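Local coordinates for Methylcobalamin\: coenzyme M methyltransferase (Methanosarcina mazei, PDB 4AY7), which catalyses methyl transfer from a methylated corrinoid to coenzyme M, a zinc-dependent step of methanogenesis, at residues Val88-Cys93 with Gly128-Val133; Ile194-Met199 with Gln233-Ser238. One frame throughout, in Å; residues are numbered along the deposited sequence.

How the interactions relate
Both contacts are partly polar, and each pairs a small apolar touch with one directional polar link. Interaction 1 joins the end of helix 86-90 to the start of helix 130-144 and is largely buried, although Gly128 at its margin is exposed; its polar part is a salt bridge between charged side chains, with a water beside it. Interaction 2 ties helix 178-202 to helix 221-238, is partly buried, and uses a neutral amide on a backbone carbonyl at a helix end. The two sites, with centres about 16 Å apart, share no segment but meet through helix 130-144: Val133 CG1 lies 3.5 Å from Tyr195 OH, and Ile130 also packs on Tyr195.

Interaction 1: Val88-Cys93 with Gly128-Val133; sequences VEAMGC and GRIPVV
Glu89 and Arg129 meet through a single carboxylate oxygen. Glu89 OE1 accepts from Arg129 NE at 2.8 Å through its syn lone pair, with the oxygen near the guanidinium plane; a second, weak bond from Arg129 NH2 measures 3.2 Å. The salt bridge therefore comes in at the guanidinium edge, and the two planes stand 65° apart. Glu89 gets there by an extended arm, CG anti to the backbone N (chi1 179°), whereas Arg129 folds at chi3 (-74°), which turns its NE toward the acid. A water donates to Glu89 OE1 and accepts from Arg129 N, so three donors converge on that oxygen. In this TIM-barrel protein of the uroporphyrinogen decarboxylase family, the contact links the C-terminal end of helix 86-90, closed by a Schellman motif at Gly92, to the beginning of helix 130-144, where Arg129 is the N-cap residue. Arg129 NH1 reaches on to the sulfinate oxygen OD1 of the modified cysteine at position 83, and its side chain lies about 9 Å from that of Gln103, a residue that binds coenzyme M. Apart from the salt bridge, Ala90 CB touches Ile130 CD1 at 3.5 Å, while the Ala90 and Gly128 CA atoms approach to 4.5 Å.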
loop_
_atom_site.group_PDB
_atom_site.type_symbol
_atom_site.label_atom_id
_atom_site.label_comp_id
_atom_site.label_asym_id
_atom_site.label_seq_id
_atom_site.Cartn_x
_atom_site.Cartn_y
_atom_site.Cartn_z
ATOM N N VAL A 88 9.066 8.967 -5.362
ATOM C CA VAL A 88 9.596 10.270 -4.904
ATOM C C VAL A 88 11.076 10.435 -5.307
ATOM O O VAL A 88 11.517 11.547 -5.688
ATOM C CB VAL A 88 9.356 10.482 -3.393
ATOM C CG1 VAL A 88 7.841 10.640 -3.142
ATOM C CG2 VAL A 88 9.843 9.334 -2.554
ATOM N N GLU A 89 11.818 9.344 -5.302
ATOM C CA GLU A 89 13.151 9.344 -5.791
ATOM C C GLU A 89 13.218 9.613 -7.283
ATOM O O GLU A 89 14.117 10.343 -7.708
ATOM C CB GLU A 89 13.803 8.006 -5.549
ATOM C CG GLU A 89 15.216 7.934 -6.071
ATOM C CD GLU A 89 15.930 6.640 -5.672
ATOM O OE1 GLU A 89 15.285 5.608 -5.744
ATOM O OE2 GLU A 89 17.133 6.574 -5.310
ATOM N N ALA A 90 12.382 8.987 -8.066
ATOM C CA ALA A 90 12.288 9.296 -9.513
ATOM C C ALA A 90 11.912 10.754 -9.764
ATOM O O ALA A 90 12.487 11.376 -10.664
ATOM C CB ALA A 90 11.347 8.328 -10.181
ATOM N N MET A 91 11.156 11.332 -8.851
ATOM C CA MET A 91 10.825 12.765 -8.861
ATOM C C MET A 91 11.928 13.715 -8.347
ATOM O O MET A 91 11.708 14.941 -8.336
ATOM C CB MET A 91 9.503 13.021 -8.139
ATOM C CG MET A 91 8.230 12.512 -8.880
ATOM S SD MET A 91 7.946 13.506 -10.365
ATOM C CE MET A 91 7.320 14.967 -9.488
ATOM N N GLY A 92 13.057 13.174 -7.874
ATOM C CA GLY A 92 14.221 13.982 -7.464
ATOM C C GLY A 92 14.607 13.944 -5.983
ATOM O O GLY A 92 15.611 14.477 -5.609
ATOM N N CYS A 93 13.848 13.218 -5.146
ATOM C CA CYS A 93 14.268 13.003 -3.772
ATOM C C CYS A 93 15.558 12.160 -3.656
ATOM O O CYS A 93 15.830 11.251 -4.446
ATOM C CB CYS A 93 13.131 12.359 -2.927
ATOM S SG CYS A 93 11.644 13.397 -2.742
ATOM N N GLY A 128 15.258 6.738 -11.702
ATOM C CA GLY A 128 15.322 6.060 -10.409
ATOM C C GLY A 128 15.191 4.564 -10.589
ATOM O O GLY A 128 15.759 4.003 -11.509
ATOM N N ARG A 129 14.385 3.965 -9.714
ATOM C CA ARG A 129 14.163 2.529 -9.688
ATOM C C ARG A 129 12.810 2.142 -10.276
ATOM O O ARG A 129 12.408 0.981 -10.191
ATOM C CB ARG A 129 14.375 2.060 -8.270
ATOM C CG ARG A 129 15.771 2.209 -7.753
ATOM C CD ARG A 129 15.844 1.806 -6.283
ATOM N NE ARG A 129 15.238 2.796 -5.384
ATOM C CZ ARG A 129 14.310 2.535 -4.492
ATOM N NH1 ARG A 129 13.886 1.304 -4.323
ATOM N NH2 ARG A 129 13.837 3.523 -3.744
ATOM N N ILE A 130 12.166 3.066 -10.985
ATOM C CA ILE A 130 10.928 2.754 -11.653
ATOM C C ILE A 130 11.140 1.563 -12.568
ATOM O O ILE A 130 10.372 0.581 -12.545
ATOM C CB ILE A 130 10.276 3.993 -12.358
ATOM C CG1 ILE A 130 9.682 4.898 -11.255
ATOM C CG2 ILE A 130 9.100 3.557 -13.264
ATOM C CD1 ILE A 130 9.076 6.184 -11.764
ATOM N N PRO A 131 12.195 1.589 -13.335
ATOM C CA PRO A 131 12.400 0.419 -14.162
ATOM C C PRO A 131 12.720 -0.906 -13.420
ATOM O O PRO A 131 12.483 -1.978 -13.999
ATOM C CB PRO A 131 13.618 0.834 -15.012
ATOM C CG PRO A 131 13.606 2.337 -15.011
ATOM C CD PRO A 131 13.225 2.623 -13.592
ATOM N N VAL A 132 13.212 -0.860 -12.187
ATOM C CA VAL A 132 13.386 -2.079 -11.390
ATOM C C VAL A 132 11.998 -2.688 -11.035
ATOM O O VAL A 132 11.787 -3.909 -11.192
ATOM C CB VAL A 132 14.128 -1.804 -10.072
ATOM C CG1 VAL A 132 14.354 -3.089 -9.333
ATOM C CG2 VAL A 132 15.540 -1.238 -10.340
ATOM N N VAL A 133 11.078 -1.827 -10.573
ATOM C CA VAL A 133 9.747 -2.266 -10.214
ATOM C C VAL A 133 8.984 -2.802 -11.416
ATOM O O VAL A 133 8.411 -3.887 -11.331
ATOM C CB VAL A 133 8.937 -1.133 -9.569
ATOM C CG1 VAL A 133 7.493 -1.624 -9.310
ATOM C CG2 VAL A 133 9.612 -0.749 -8.237
HETATM O O HOH W 1 13.314 5.369 -7.580
#

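Interaction 2: Ile194-Met199 with Gln233-Ser238; sequences IYANAM and QKFASS
Ala196 and Asn197 of helix 178-202 meet the last turn of helix 221-238, at Phe235 and Ser238. Lys234 comes first in sequence, and its carbonyl O takes a 2.6 Å bond from Ser238 OG within the same turn. Next, Phe235 sends its ring across with CG anti to the backbone N (chi1 -180°), which brings CZ to 3.8 Å and CE2 to 3.9 Å from Ala196 CB. The methyl meets the ring obliquely, and Met154 of strand 150-155 touches both residues, placing this packing between two outer helices and the parallel barrel sheet. At Ser238, the final residue of the helix, the carbonyl O receives Asn197 ND2 at 3.1 Å. The N-H...O angle is 179° and the acceptor lies in the amide plane, while the donor is tilted 29° from the carbonyl plane. Asn197 OD1 accepts from Asn240 N, so one amide grips the chain on both sides of Val239. With an alanine in place of Asn197, Ser238 O and Asn240 N would probably both lose this partner, and the turn between them would be less firmly held. Being neutral, the link depends on direction and shape rather than on opposite charges.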
loop_
_atom_site.group_PDB
_atom_site.type_symbol
_atom_site.label_atom_id
_atom_site.label_comp_id
_atom_site.label_asym_id
_atom_site.label_seq_id
_atom_site.Cartn_x
_atom_site.Cartn_y
_atom_site.Cartn_z
ATOM N N ILE A 194 0.733 8.548 -13.442
ATOM C CA ILE A 194 1.645 8.050 -14.491
ATOM C C ILE A 194 2.324 6.737 -14.045
ATOM O O ILE A 194 2.410 5.774 -14.805
ATOM C CB ILE A 194 2.699 9.078 -14.903
ATOM C CG1 ILE A 194 2.046 10.268 -15.660
ATOM C CG2 ILE A 194 3.816 8.407 -15.750
ATOM C CD1 ILE A 194 2.855 11.557 -15.754
ATOM N N TYR A 195 2.876 6.741 -12.852
ATOM C CA TYR A 195 3.604 5.545 -12.324
ATOM C C TYR A 195 2.646 4.395 -12.085
ATOM O O TYR A 195 2.895 3.255 -12.492
ATOM C CB TYR A 195 4.285 5.922 -11.027
ATOM C CG TYR A 195 5.022 4.787 -10.307
ATOM C CD1 TYR A 195 5.718 3.810 -11.009
ATOM C CD2 TYR A 195 5.023 4.716 -8.930
ATOM C CE1 TYR A 195 6.398 2.780 -10.358
ATOM C CE2 TYR A 195 5.756 3.728 -8.233
ATOM C CZ TYR A 195 6.425 2.745 -8.968
ATOM O OH TYR A 195 7.088 1.732 -8.341
ATOM N N ALA A 196 1.514 4.693 -11.459
ATOM C CA ALA A 196 0.479 3.656 -11.210
ATOM C C ALA A 196 0.049 2.950 -12.521
ATOM O O ALA A 196 0.063 1.739 -12.598
ATOM C CB ALA A 196 -0.736 4.286 -10.507
ATOM N N ASN A 197 -0.307 3.711 -13.553
ATOM C CA ASN A 197 -0.622 3.132 -14.818
ATOM C C ASN A 197 0.439 2.345 -15.474
ATOM O O ASN A 197 0.151 1.354 -16.185
ATOM C CB ASN A 197 -1.273 4.171 -15.775
ATOM C CG ASN A 197 -2.710 4.541 -15.383
ATOM O OD1 ASN A 197 -3.431 3.716 -14.920
ATOM N ND2 ASN A 197 -3.107 5.803 -15.573
ATOM N N ALA A 198 1.707 2.765 -15.282
ATOM C CA ALA A 198 2.818 1.959 -15.727
ATOM C C ALA A 198 2.868 0.624 -15.046
ATOM O O ALA A 198 3.198 -0.373 -15.702
ATOM C CB ALA A 198 4.173 2.668 -15.541
ATOM N N MET A 199 2.693 0.588 -13.731
ATOM C CA MET A 199 2.638 -0.721 -13.045
ATOM C C MET A 199 1.489 -1.586 -13.579
ATOM O O MET A 199 1.689 -2.773 -13.807
ATOM C CB MET A 199 2.511 -0.571 -11.531
ATOM C CG MET A 199 3.736 -0.033 -10.862
ATOM S SD MET A 199 3.844 -0.225 -9.050
ATOM C CE MET A 199 2.800 1.111 -8.507
ATOM N N GLN A 233 -9.351 11.342 -5.080
ATOM C CA GLN A 233 -10.396 11.120 -6.098
ATOM C C GLN A 233 -9.869 11.129 -7.525
ATOM O O GLN A 233 -10.225 10.242 -8.322
ATOM C CB GLN A 233 -11.495 12.163 -5.988
ATOM C CG GLN A 233 -12.359 11.893 -4.784
ATOM C CD GLN A 233 -13.355 13.012 -4.458
ATOM O OE1 GLN A 233 -13.091 14.184 -4.695
ATOM N NE2 GLN A 233 -14.468 12.648 -3.866
ATOM N N LYS A 234 -8.971 12.068 -7.833
ATOM C CA LYS A 234 -8.429 12.145 -9.188
ATOM C C LYS A 234 -7.552 10.954 -9.471
ATOM O O LYS A 234 -7.560 10.397 -10.592
ATOM C CB LYS A 234 -7.658 13.415 -9.394
ATOM C CG LYS A 234 -7.180 13.623 -10.814
ATOM C CD LYS A 234 -6.343 14.894 -10.846
ATOM C CE LYS A 234 -5.946 15.296 -12.264
ATOM N NZ LYS A 234 -7.162 15.227 -13.141
ATOM N N PHE A 235 -6.745 10.556 -8.467
ATOM C CA PHE A 235 -5.947 9.353 -8.651
ATOM C C PHE A 235 -6.789 8.121 -8.966
ATOM O O PHE A 235 -6.523 7.386 -9.950
ATOM C CB PHE A 235 -5.143 9.095 -7.362
ATOM C CG PHE A 235 -4.272 7.885 -7.432
ATOM C CD1 PHE A 235 -4.739 6.667 -7.054
ATOM C CD2 PHE A 235 -2.933 8.005 -7.873
ATOM C CE1 PHE A 235 -3.927 5.537 -7.088
ATOM C CE2 PHE A 235 -2.120 6.891 -7.945
ATOM C CZ PHE A 235 -2.637 5.637 -7.560
ATOM N N ALA A 236 -7.790 7.862 -8.117
ATOM C CA ALA A 236 -8.597 6.628 -8.217
ATOM C C ALA A 236 -9.315 6.648 -9.529
ATOM O O ALA A 236 -9.376 5.635 -10.227
ATOM C CB ALA A 236 -9.605 6.533 -7.110
ATOM N N SER A 237 -9.760 7.832 -9.940
ATOM C CA SER A 237 -10.485 7.869 -11.216
ATOM C C SER A 237 -9.621 7.724 -12.463
ATOM O O SER A 237 -10.122 7.394 -13.534
ATOM C CB SER A 237 -11.406 9.079 -11.269
ATOM O OG SER A 237 -10.637 10.243 -11.476
ATOM N N SER A 238 -8.341 8.065 -12.362
ATOM C CA SER A 238 -7.461 8.086 -13.523
ATOM C C SER A 238 -6.616 6.825 -13.722
ATOM O O SER A 238 -5.949 6.656 -14.759
ATOM C CB SER A 238 -6.540 9.275 -13.369
ATOM O OG SER A 238 -7.270 10.504 -13.146
#